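Local coordinates for protein fibrillarin-like rRNA/tRNA 2'-O-methyltransferase (Aeropyrum pernix, PDB 4DF3) that probably methylates ribose 2'-hydroxyls of rRNA and tRNA with S-adenosyl-L-methionine as methyl donor, at sites chosen by a guide RNA in box C/D particles, at residues 3-8 with 18-23; 38-43 with 53-58; 81-86 with 150-155; 85-90 with 107-112. The protein carries 2 engineered substitutions. All blocks are in the same frame, centred on the assembly; numbering follows the deposited sequence.

Contact 1: 3-8 with 18-23; sequences EVVSVS and VVELED. Engineered in segment 3-8: Ser8 (natural residue Arg).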
# COMPACT_ATOMS: atom_id res chain seq x y z
N GLU A 3 -16.84 -16.72 10.24
CA GLU A 3 -16.20 -17.98 10.71
C GLU A 3 -15.20 -18.50 9.71
O GLU A 3 -15.40 -18.43 8.50
CB GLU A 3 -17.22 -19.10 11.00
CG GLU A 3 -18.33 -18.72 11.97
CD GLU A 3 -17.84 -18.59 13.38
OE1 GLU A 3 -16.68 -19.01 13.66
OE2 GLU A 3 -18.62 -18.07 14.22
N VAL A 4 -14.09 -19.05 10.20
CA VAL A 4 -13.10 -19.54 9.28
C VAL A 4 -12.67 -20.92 9.69
O VAL A 4 -12.61 -21.23 10.90
CB VAL A 4 -11.84 -18.63 9.26
CG1 VAL A 4 -12.17 -17.23 8.75
CG2 VAL A 4 -11.20 -18.58 10.60
N VAL A 5 -12.24 -21.70 8.71
CA VAL A 5 -11.78 -23.07 9.00
C VAL A 5 -10.31 -23.13 9.43
O VAL A 5 -9.91 -24.02 10.18
CB VAL A 5 -12.12 -24.08 7.87
CG1 VAL A 5 -13.64 -24.07 7.58
CG2 VAL A 5 -11.35 -23.86 6.63
N SER A 6 -9.52 -22.17 8.95
CA SER A 6 -8.09 -22.10 9.30
C SER A 6 -7.54 -20.74 8.95
O SER A 6 -8.10 -20.03 8.09
CB SER A 6 -7.25 -23.10 8.54
OG SER A 6 -7.41 -22.89 7.15
N VAL A 7 -6.45 -20.38 9.63
CA VAL A 7 -5.72 -19.13 9.37
C VAL A 7 -4.27 -19.59 9.47
O VAL A 7 -3.90 -20.25 10.44
CB VAL A 7 -6.04 -18.01 10.41
CG1 VAL A 7 -5.18 -16.75 10.15
CG2 VAL A 7 -7.57 -17.62 10.40
N SER A 8 -3.43 -19.27 8.50
CA SER A 8 -2.01 -19.58 8.64
C SER A 8 -1.20 -18.50 7.95
O SER A 8 -1.59 -18.04 6.90
CB SER A 8 -1.64 -20.98 8.11
OG SER A 8 -1.76 -21.09 6.72
N VAL A 18 -3.22 -16.42 5.29
CA VAL A 18 -4.10 -17.07 4.36
C VAL A 18 -5.24 -17.64 5.18
O VAL A 18 -5.01 -18.36 6.24
CB VAL A 18 -3.36 -18.18 3.56
CG1 VAL A 18 -4.38 -19.03 2.78
CG2 VAL A 18 -2.32 -17.52 2.57
N VAL A 19 -6.45 -17.27 4.77
CA VAL A 19 -7.67 -17.57 5.54
C VAL A 19 -8.54 -18.48 4.67
O VAL A 19 -8.88 -18.11 3.56
CB VAL A 19 -8.44 -16.27 5.96
CG1 VAL A 19 -9.82 -16.59 6.64
CG2 VAL A 19 -7.58 -15.38 6.85
N GLU A 20 -8.95 -19.66 5.16
CA GLU A 20 -9.88 -20.45 4.40
C GLU A 20 -11.27 -20.33 5.00
O GLU A 20 -11.45 -20.58 6.20
CB GLU A 20 -9.45 -21.93 4.40
CG GLU A 20 -10.52 -22.86 3.77
CD GLU A 20 -9.94 -24.22 3.40
OE1 GLU A 20 -8.71 -24.42 3.55
OE2 GLU A 20 -10.74 -25.06 2.96
N LEU A 21 -12.25 -19.98 4.18
CA LEU A 21 -13.63 -19.85 4.68
C LEU A 21 -14.39 -21.19 4.62
O LEU A 21 -13.84 -22.20 4.17
CB LEU A 21 -14.38 -18.70 4.01
CG LEU A 21 -13.68 -17.34 3.83
CD1 LEU A 21 -14.51 -16.42 2.95
CD2 LEU A 21 -13.42 -16.61 5.16
N GLU A 22 -15.62 -21.20 5.16
CA GLU A 22 -16.51 -22.40 5.13
C GLU A 22 -16.44 -23.29 3.87
O GLU A 22 -16.37 -24.53 3.96
CB GLU A 22 -17.95 -21.95 5.35
CG GLU A 22 -18.19 -21.09 6.63
CD GLU A 22 -19.65 -21.08 6.97
OE1 GLU A 22 -20.43 -21.41 6.05
OE2 GLU A 22 -20.04 -20.77 8.13
N ASP A 23 -16.44 -22.64 2.69
CA ASP A 23 -16.62 -23.34 1.40
C ASP A 23 -15.30 -23.75 0.72
O ASP A 23 -15.27 -24.16 -0.47
CB ASP A 23 -17.42 -22.45 0.45
CG ASP A 23 -16.91 -21.02 0.38
OD1 ASP A 23 -15.98 -20.64 1.11
OD2 ASP A 23 -17.44 -20.24 -0.43
O HOH W 1 -5.49 -21.15 6.03

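Contact 2: 38-43 with 53-58; sequences RVYGER and REWNAY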
# COMPACT_ATOMS: atom_id res chain seq x y z
N ARG A 38 -12.61 -1.70 13.28
CA ARG A 38 -12.87 -1.99 11.88
C ARG A 38 -12.78 -0.69 11.05
O ARG A 38 -13.52 0.29 11.32
CB ARG A 38 -14.27 -2.66 11.82
CG ARG A 38 -14.87 -2.93 10.42
CD ARG A 38 -16.39 -3.25 10.46
NE ARG A 38 -16.68 -4.69 10.40
CZ ARG A 38 -16.89 -5.48 11.46
NH1 ARG A 38 -16.85 -5.01 12.70
NH2 ARG A 38 -17.15 -6.77 11.27
N VAL A 39 -11.91 -0.68 10.03
CA VAL A 39 -11.59 0.57 9.26
C VAL A 39 -12.52 0.91 8.07
O VAL A 39 -12.91 2.07 7.89
CB VAL A 39 -10.07 0.59 8.78
CG1 VAL A 39 -9.80 1.67 7.72
CG2 VAL A 39 -9.12 0.74 9.96
N TYR A 40 -12.83 -0.07 7.23
CA TYR A 40 -13.66 0.18 6.04
C TYR A 40 -14.76 -0.87 5.83
O TYR A 40 -15.02 -1.32 4.69
CB TYR A 40 -12.77 0.31 4.80
CG TYR A 40 -11.85 -0.86 4.54
CD1 TYR A 40 -12.17 -1.79 3.55
CD2 TYR A 40 -10.64 -1.01 5.23
CE1 TYR A 40 -11.31 -2.87 3.27
CE2 TYR A 40 -9.79 -2.08 4.97
CZ TYR A 40 -10.12 -3.01 4.00
OH TYR A 40 -9.29 -4.11 3.67
N GLY A 41 -15.41 -1.25 6.92
CA GLY A 41 -16.37 -2.34 6.91
C GLY A 41 -15.74 -3.66 6.47
O GLY A 41 -16.43 -4.52 5.87
N GLU A 42 -14.43 -3.85 6.76
CA GLU A 42 -13.80 -5.09 6.34
C GLU A 42 -14.36 -6.16 7.29
O GLU A 42 -14.91 -5.88 8.35
CB GLU A 42 -12.24 -5.06 6.35
CG GLU A 42 -11.59 -4.82 7.72
CD GLU A 42 -11.64 -3.38 8.25
OE1 GLU A 42 -12.34 -2.52 7.70
OE2 GLU A 42 -11.00 -3.09 9.26
N ARG A 43 -14.25 -7.39 6.89
CA ARG A 43 -14.72 -8.43 7.76
C ARG A 43 -13.57 -8.78 8.68
O ARG A 43 -12.41 -8.55 8.32
CB ARG A 43 -15.17 -9.60 6.91
CG ARG A 43 -16.32 -9.18 6.05
CD ARG A 43 -16.90 -10.29 5.31
NE ARG A 43 -15.89 -11.02 4.56
CZ ARG A 43 -16.13 -12.21 4.00
NH1 ARG A 43 -17.31 -12.80 4.15
NH2 ARG A 43 -15.18 -12.80 3.31
N ARG A 53 -7.98 -9.06 10.19
CA ARG A 53 -8.80 -8.17 9.43
C ARG A 53 -8.66 -8.65 7.97
O ARG A 53 -7.55 -8.64 7.44
CB ARG A 53 -8.26 -6.73 9.51
CG ARG A 53 -8.28 -6.02 10.89
CD ARG A 53 -7.56 -4.65 10.79
NE ARG A 53 -8.15 -3.83 9.82
CZ ARG A 53 -7.53 -3.18 8.84
NH1 ARG A 53 -6.19 -3.17 8.72
NH2 ARG A 53 -8.27 -2.45 8.07
N GLU A 54 -9.76 -9.01 7.33
CA GLU A 54 -9.69 -9.33 5.91
C GLU A 54 -9.07 -8.16 5.09
O GLU A 54 -9.44 -7.03 5.28
CB GLU A 54 -11.08 -9.69 5.37
CG GLU A 54 -11.05 -10.10 3.93
CD GLU A 54 -12.49 -10.40 3.42
OE1 GLU A 54 -13.32 -9.51 3.41
OE2 GLU A 54 -12.81 -11.56 3.15
N TRP A 55 -8.13 -8.50 4.22
CA TRP A 55 -7.51 -7.55 3.37
C TRP A 55 -8.12 -7.76 1.96
O TRP A 55 -7.64 -8.57 1.17
CB TRP A 55 -6.01 -7.74 3.36
CG TRP A 55 -5.23 -6.58 2.73
CD1 TRP A 55 -5.74 -5.42 2.24
CD2 TRP A 55 -3.81 -6.47 2.63
NE1 TRP A 55 -4.70 -4.60 1.79
CE2 TRP A 55 -3.52 -5.23 2.01
CE3 TRP A 55 -2.75 -7.32 3.01
CZ2 TRP A 55 -2.23 -4.80 1.76
CZ3 TRP A 55 -1.43 -6.91 2.74
CH2 TRP A 55 -1.19 -5.65 2.09
N ASN A 56 -9.14 -6.97 1.65
CA ASN A 56 -9.95 -7.26 0.45
C ASN A 56 -9.26 -6.65 -0.78
O ASN A 56 -9.13 -5.43 -0.84
CB ASN A 56 -11.29 -6.54 0.64
CG ASN A 56 -12.27 -6.77 -0.52
OD1 ASN A 56 -11.95 -7.46 -1.52
ND2 ASN A 56 -13.49 -6.25 -0.36
N ALA A 57 -8.77 -7.47 -1.71
CA ALA A 57 -8.04 -6.98 -2.82
C ALA A 57 -8.90 -6.13 -3.77
O ALA A 57 -8.37 -5.41 -4.62
CB ALA A 57 -7.42 -8.19 -3.58
N TYR A 58 -10.24 -6.24 -3.65
CA TYR A 58 -11.10 -5.39 -4.45
C TYR A 58 -11.22 -4.01 -3.89
O TYR A 58 -11.78 -3.16 -4.58
CB TYR A 58 -12.56 -5.95 -4.60
CG TYR A 58 -12.59 -7.17 -5.51
CD1 TYR A 58 -12.61 -7.02 -6.90
CD2 TYR A 58 -12.58 -8.48 -4.97
CE1 TYR A 58 -12.67 -8.12 -7.82
CE2 TYR A 58 -12.58 -9.62 -5.87
CZ TYR A 58 -12.66 -9.42 -7.30
OH TYR A 58 -12.67 -10.51 -8.20

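Contact 3: 81-86 with 150-155; sequences ILYLGI and GLYADV. With SAM (S-adenosylmethionine), chain C.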
# COMPACT_ATOMS: atom_id res chain seq x y z
N ILE A 81 7.40 4.23 6.32
CA ILE A 81 6.87 4.25 4.95
C ILE A 81 6.32 5.64 4.64
O ILE A 81 5.54 6.22 5.44
CB ILE A 81 5.70 3.22 4.81
CG1 ILE A 81 6.23 1.78 4.95
CG2 ILE A 81 5.04 3.33 3.44
CD1 ILE A 81 5.11 0.79 5.13
N LEU A 82 6.72 6.18 3.49
CA LEU A 82 6.10 7.41 3.06
C LEU A 82 4.99 7.00 2.09
O LEU A 82 5.23 6.40 1.04
CB LEU A 82 7.11 8.30 2.32
CG LEU A 82 6.54 9.55 1.61
CD1 LEU A 82 5.78 10.41 2.64
CD2 LEU A 82 7.75 10.37 1.01
N TYR A 83 3.77 7.37 2.43
CA TYR A 83 2.59 6.97 1.64
C TYR A 83 1.94 8.20 1.00
O TYR A 83 1.38 9.05 1.73
CB TYR A 83 1.61 6.27 2.57
CG TYR A 83 0.48 5.51 1.87
CD1 TYR A 83 0.08 4.28 2.35
CD2 TYR A 83 -0.22 6.06 0.79
CE1 TYR A 83 -1.01 3.64 1.79
CE2 TYR A 83 -1.30 5.37 0.16
CZ TYR A 83 -1.69 4.18 0.70
OH TYR A 83 -2.75 3.50 0.16
N LEU A 84 2.07 8.29 -0.33
CA LEU A 84 1.58 9.44 -1.08
C LEU A 84 0.17 9.10 -1.53
O LEU A 84 -0.03 8.14 -2.30
CB LEU A 84 2.48 9.82 -2.26
CG LEU A 84 3.95 10.16 -1.92
CD1 LEU A 84 4.70 10.57 -3.18
CD2 LEU A 84 4.10 11.18 -0.81
N GLY A 85 -0.81 9.84 -1.00
CA GLY A 85 -2.20 9.60 -1.44
C GLY A 85 -2.93 8.62 -0.53
O GLY A 85 -3.64 7.72 -1.03
N ILE A 86 -2.80 8.79 0.78
CA ILE A 86 -3.21 7.79 1.76
C ILE A 86 -4.76 7.70 1.77
O ILE A 86 -5.30 6.68 2.19
CB ILE A 86 -2.54 8.00 3.18
CG1 ILE A 86 -3.08 6.97 4.20
CG2 ILE A 86 -2.87 9.39 3.79
CD1 ILE A 86 -2.49 7.08 5.60
N GLY A 150 10.49 2.69 2.64
CA GLY A 150 9.70 2.45 1.42
C GLY A 150 8.82 3.68 1.11
O GLY A 150 8.53 4.52 2.00
N LEU A 151 8.42 3.75 -0.13
CA LEU A 151 7.58 4.86 -0.65
C LEU A 151 6.48 4.17 -1.44
O LEU A 151 6.73 3.41 -2.33
CB LEU A 151 8.42 5.80 -1.52
CG LEU A 151 7.71 7.06 -2.01
CD1 LEU A 151 8.78 7.92 -2.68
CD2 LEU A 151 6.55 6.82 -2.96
N TYR A 152 5.22 4.44 -1.04
CA TYR A 152 4.10 3.87 -1.70
C TYR A 152 3.29 5.05 -2.26
O TYR A 152 2.99 6.01 -1.53
CB TYR A 152 3.25 3.14 -0.64
CG TYR A 152 2.05 2.42 -1.28
CD1 TYR A 152 2.15 1.08 -1.69
CD2 TYR A 152 0.81 3.09 -1.45
CE1 TYR A 152 1.02 0.44 -2.27
CE2 TYR A 152 -0.34 2.44 -2.05
CZ TYR A 152 -0.16 1.10 -2.46
OH TYR A 152 -1.25 0.44 -2.98
N ALA A 153 2.92 4.97 -3.54
CA ALA A 153 2.31 6.14 -4.21
C ALA A 153 1.06 5.71 -4.92
O ALA A 153 1.11 4.82 -5.76
CB ALA A 153 3.29 6.81 -5.19
N ASP A 154 -0.05 6.36 -4.59
CA ASP A 154 -1.31 6.15 -5.29
C ASP A 154 -2.09 7.46 -5.29
O ASP A 154 -3.09 7.55 -4.60
CB ASP A 154 -2.12 5.04 -4.60
CG ASP A 154 -3.39 4.64 -5.40
OD1 ASP A 154 -4.23 3.90 -4.83
OD2 ASP A 154 -3.59 5.12 -6.56
N VAL A 155 -1.59 8.48 -5.97
CA VAL A 155 -2.32 9.80 -5.91
C VAL A 155 -3.36 10.02 -7.05
O VAL A 155 -4.14 11.03 -7.02
CB VAL A 155 -1.41 11.01 -5.81
CG1 VAL A 155 -0.63 10.97 -4.44
CG2 VAL A 155 -0.45 11.10 -7.06
N SAM C . -4.11 4.71 -1.55
CA SAM C . -5.55 4.70 -1.16
C SAM C . -5.90 3.26 -0.78
O SAM C . -5.33 2.29 -1.33
OXT SAM C . -6.74 3.05 0.09
CB SAM C . -6.50 5.16 -2.32
CG SAM C . -5.94 6.49 -2.80
SD SAM C . -7.08 7.54 -3.74
CE SAM C . -6.86 6.57 -5.26
C5' SAM C . -6.01 8.97 -4.15
C4' SAM C . -5.94 10.02 -3.04
O4' SAM C . -4.85 10.93 -3.20
C3' SAM C . -7.16 10.92 -2.88
O3' SAM C . -7.59 10.73 -1.53
C2' SAM C . -6.71 12.35 -3.26
O2' SAM C . -7.33 13.33 -2.46
C1' SAM C . -5.21 12.30 -2.96
N9 SAM C . -4.37 13.12 -3.85
C8 SAM C . -4.49 13.40 -5.22
N7 SAM C . -3.44 14.23 -5.58
C5 SAM C . -2.69 14.49 -4.50
C6 SAM C . -1.54 15.23 -4.32
N6 SAM C . -0.90 15.94 -5.33
N1 SAM C . -1.08 15.18 -3.01
C2 SAM C . -1.61 14.53 -1.91
N3 SAM C . -2.76 13.80 -2.12
C4 SAM C . -3.27 13.82 -3.38

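Contact 4: 85-90 with 107-112; sequences GIASGT and GVEFAP. With SAM (S-adenosylmethionine), chain C.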
# COMPACT_ATOMS: atom_id res chain seq x y z
N GLY A 85 -0.81 9.84 -1.00
CA GLY A 85 -2.20 9.60 -1.44
C GLY A 85 -2.93 8.62 -0.53
O GLY A 85 -3.64 7.72 -1.03
N ILE A 86 -2.80 8.79 0.78
CA ILE A 86 -3.21 7.79 1.76
C ILE A 86 -4.76 7.70 1.77
O ILE A 86 -5.30 6.68 2.19
CB ILE A 86 -2.54 8.00 3.18
CG1 ILE A 86 -3.08 6.97 4.20
CG2 ILE A 86 -2.87 9.39 3.79
CD1 ILE A 86 -2.49 7.08 5.60
N ALA A 87 -5.43 8.80 1.36
CA ALA A 87 -6.91 8.83 1.37
C ALA A 87 -7.46 8.55 2.79
O ALA A 87 -6.96 9.09 3.78
CB ALA A 87 -7.44 7.79 0.32
N SER A 88 -8.49 7.71 2.94
CA SER A 88 -9.03 7.43 4.27
C SER A 88 -8.39 6.23 5.00
O SER A 88 -8.93 5.74 5.99
CB SER A 88 -10.54 7.24 4.20
OG SER A 88 -10.86 6.37 3.11
N GLY A 89 -7.27 5.71 4.49
CA GLY A 89 -6.51 4.77 5.25
C GLY A 89 -6.77 3.29 4.98
O GLY A 89 -6.22 2.44 5.67
N THR A 90 -7.58 2.98 3.97
CA THR A 90 -7.83 1.56 3.62
C THR A 90 -6.57 0.67 3.50
O THR A 90 -6.40 -0.30 4.27
CB THR A 90 -8.65 1.49 2.34
OG1 THR A 90 -9.98 1.99 2.63
CG2 THR A 90 -8.78 0.04 1.92
N GLY A 107 1.49 9.58 6.15
CA GLY A 107 0.44 9.54 5.13
C GLY A 107 0.12 10.91 4.60
O GLY A 107 -0.52 11.68 5.27
N VAL A 108 0.54 11.17 3.37
CA VAL A 108 0.29 12.46 2.70
C VAL A 108 -1.02 12.44 1.93
O VAL A 108 -1.24 11.59 1.10
CB VAL A 108 1.48 12.81 1.77
CG1 VAL A 108 1.24 14.18 0.99
CG2 VAL A 108 2.80 12.77 2.51
N GLU A 109 -1.85 13.45 2.15
CA GLU A 109 -3.18 13.53 1.55
C GLU A 109 -3.49 15.01 1.51
O GLU A 109 -3.29 15.71 2.55
CB GLU A 109 -4.21 12.83 2.47
CG GLU A 109 -5.69 13.07 2.12
CD GLU A 109 -5.99 12.71 0.69
OE1 GLU A 109 -5.72 11.55 0.22
OE2 GLU A 109 -6.44 13.64 -0.03
N PHE A 110 -3.94 15.49 0.33
CA PHE A 110 -4.16 16.97 0.16
C PHE A 110 -5.59 17.49 0.31
O PHE A 110 -5.78 18.71 0.31
CB PHE A 110 -3.48 17.56 -1.07
CG PHE A 110 -4.17 17.31 -2.40
CD1 PHE A 110 -3.79 18.11 -3.52
CD2 PHE A 110 -5.17 16.34 -2.56
CE1 PHE A 110 -4.36 17.92 -4.78
CE2 PHE A 110 -5.77 16.14 -3.83
CZ PHE A 110 -5.38 16.93 -4.94
N ALA A 111 -6.58 16.59 0.41
CA ALA A 111 -7.99 17.02 0.54
C ALA A 111 -8.39 17.05 2.00
O ALA A 111 -8.42 16.01 2.64
CB ALA A 111 -8.96 16.14 -0.28
N PRO A 112 -8.69 18.26 2.55
CA PRO A 112 -9.18 18.35 3.94
C PRO A 112 -10.31 17.41 4.31
O PRO A 112 -10.30 16.88 5.42
CB PRO A 112 -9.65 19.82 4.06
CG PRO A 112 -8.77 20.54 3.09
CD PRO A 112 -8.59 19.61 1.92
N SAM C . -4.11 4.71 -1.55
CA SAM C . -5.55 4.70 -1.16
C SAM C . -5.90 3.26 -0.78
O SAM C . -5.33 2.29 -1.33
OXT SAM C . -6.74 3.05 0.09
CB SAM C . -6.50 5.16 -2.32
CG SAM C . -5.94 6.49 -2.80
SD SAM C . -7.08 7.54 -3.74
CE SAM C . -6.86 6.57 -5.26
C5' SAM C . -6.01 8.97 -4.15
C4' SAM C . -5.94 10.02 -3.04
O4' SAM C . -4.85 10.93 -3.20
C3' SAM C . -7.16 10.92 -2.88
O3' SAM C . -7.59 10.73 -1.53
C2' SAM C . -6.71 12.35 -3.26
O2' SAM C . -7.33 13.33 -2.46
C1' SAM C . -5.21 12.30 -2.96
N9 SAM C . -4.37 13.12 -3.85
C8 SAM C . -4.49 13.40 -5.22
N7 SAM C . -3.44 14.23 -5.58
C5 SAM C . -2.69 14.49 -4.50
C6 SAM C . -1.54 15.23 -4.32
N6 SAM C . -0.90 15.94 -5.33
N1 SAM C . -1.08 15.18 -3.01
C2 SAM C . -1.61 14.53 -1.91
N3 SAM C . -2.76 13.80 -2.12
C4 SAM C . -3.27 13.82 -3.38

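Contact 1: 3-8 with 18-23
The side chain of Val5 lies across that of Glu20, its CG2 only 3.1 Å from Glu20 CG and near CB and CD as well, so that one methyl covers the aliphatic stem of the glutamate. With CG anti to the backbone N (chi1 172°) and the rest of the chain extended, Glu20 keeps its carboxylate alongside this methyl, while its CB meets Ser6 OG. An alanine in place of Glu20 would probably leave Val5 CG2 without most of the surface it rests on. On the face that carries Val7 and Val19, Val19 CG1 meets Val4 CG1, the two side chains crossing at about a right angle and tighter than usual carbon contact, and Val19 CG2 lies beside Val7 CG2.

Behind these side chains the backbones pair antiparallel. Val5 N donates to Glu20 O at 2.9 Å, Glu20 N to Ser6 O at 3.1 Å, and Ser8, an engineered residue, exchanges two bonds with Val18, the shorter from Val18 N to Ser8 O at 2.8 Å. A water donates to Val18 O and also bonds Ser6 OG, tying the serine to the opposite strand.

The two strands form the N-terminal beta hairpin of the five-stranded antiparallel sheet. Strand 26-31 pairs with the far side of strand 16-21; Val4 touches Phe45 and Tyr47 of strand 44-47, Val7 touches Tyr47 and Leu21 touches Phe45.

Contact 2: 38-43 with 53-58
Two glutamate-arginine salt bridges of opposite polarity join the segments: Glu42 binds Arg53, and Arg43 binds Glu54. The first lies in the buried part. Arg53 NE donates to Glu42 OE2 at 3.0 Å, the oxygen lying in the guanidinium plane, while NH2 adds a weak bond to the same atom; carboxylate and guanidinium planes stand 84° apart. Glu42 is folded back, CG placed between its own N and carbonyl carbon (chi1 62°) and the chain bent at chi2, which turns the carboxylate onto its own loop. There OE2 accepts from Val39 N at 2.7 Å and OE1 from Tyr40 N, each through its syn lone pair. A glutamine in place of Glu42 would probably leave Arg53 without a charged mate on this side and cost the loop one of its two backbone acceptors. Arg53 NH2, 3.5 Å from Tyr40 CE2, also bonds Ser93, and NH1 forms a salt bridge with Asp97.

Segment 38-43 is the loop leading into strand 44-47, the edge strand of the antiparallel sheet, and Glu54 N to Arg43 O at 2.9 Å brings it beside strand 50-54. Helix 90-99 of the methyltransferase domain closes this side: Tyr40 OH bonds His94, whose ring stacks on Trp55.

The other salt bridge runs from the buried Glu54 out to the partly exposed Arg43. Arg43 grips the extended Glu54 side-on, NH2 to OE2 at 2.7 Å and nearly straight (176°), NE to OE1 at 3.2 Å from above the carboxylate plane. Farther along, Asn56 OD1 accepts from Tyr58 N in an Asx turn.

Contact 3: 81-86 with 150-155
Tyr83 and Tyr152, paired on neighbouring parallel strands at the centre of the Rossmann-like methyltransferase sheet, lie side by side and point the same way. Their rings are oblique, with planes at 52° and centroids 4.7 Å apart: Tyr152 CD2 sits over one face of the Tyr83 ring, toward its rim, while Ile86 CB lies over the rim of the opposite face. Both side chains have CG anti to the backbone N, for Tyr83 at chi1 -167°, and this shared torsion sets the two rings side by side; the Tyr83 hydroxyl reaches SAM N, which meets that ring at its edge. Helix 90-99 packs over the pair, Met95 touching both tyrosines.

On the other face Leu84 is the chief contact. Its side chain crosses that of Leu151 obliquely, CD1 to CD2, and its CB lies near both Ala153 CB and Val155 CG1, in a layer covered by helix 160-171. Between the two faces the backbones bond alternately: Leu82 N to Gly150 O, Tyr152 N to Leu82 O, Leu84 N to Tyr152 O at 2.7 Å, and Asp154 N to Leu84 O at 2.9 Å.

Beyond that last bond both chains leave the sheet and form part of the S-adenosylmethionine pocket at the C-terminal ends of these parallel strands. Gly85 fits where a CB would collide with Asp154 O and Val155 CG1. Val155 CB approaches the adenine, and Asp154, whose OD1 forms a salt bridge with Lys61, accepts only a weak bond from the cofactor's amino group. That nitrogen is held more closely by two other acceptors, Gly85 O at 3.1 Å from SAM N and Tyr83 OH, a very short 2.5 Å from SAM N.

Contact 4: 85-90 with 107-112
Ile86 sets its CG2 against the backbone of Gly107, 3.5 Å from Gly107 C, where the glycine-rich loop after the first strand of the Rossmann-like fold passes strand 104-109. Its CG1 branch runs anti to the backbone N (chi1 176°) and brings CD1 over Gly107 CA; a CB on Gly107 would collide with CD1. The CG2 branch also reaches Glu109 CB. Underneath, Val108 O accepts two bonds, from Gly85 N at 2.8 Å in its carbonyl plane and from Ile86 N at 3.2 Å from above that plane, fixing the start of the loop. A type II' turn from Ile86 to Gly89 then leads into helix 90-99.

Glu109, the acidic residue at the end of its strand that grips the ribose in many methyltransferases of this class, is bent at chi2 (54°), which swings the carboxylate beneath the sugar of S-adenosylmethionine. OE1 takes SAM O3' at 2.7 Å and a weak bond from Ala87 N; the anti lone pair of OE2 takes Ala111 N. Phe110 lays one ring face on the adenine, SAM C5 over its centre. The remaining ribose hydroxyl, SAM O2', donates to Glu109 OE2 at 2.6 Å.

How the contacts relate
The contacts follow one another along the chain from contact 1 through contact 2 to contacts 3 and 4, which overlap at Gly85 and Ile86, where strand 80-84 passes into the glycine-rich loop. Contacts 1 and 2, with centres 15 Å apart, belong to the N-terminal antiparallel sheet and touch through Leu21 and Arg43. Contacts 3 and 4, with centres 9 Å apart, lie in the mixed seven-stranded sheet, where strands 80-84 and 104-109 are neighbours, and together wall much of the S-adenosylmethionine pocket. Contact 2 bridges the two parts: Tyr40 packs on Thr90 of segment 85-90. Contact 1 is remote, its centre about 31 Å from that of contact 3, away from the methyl donor.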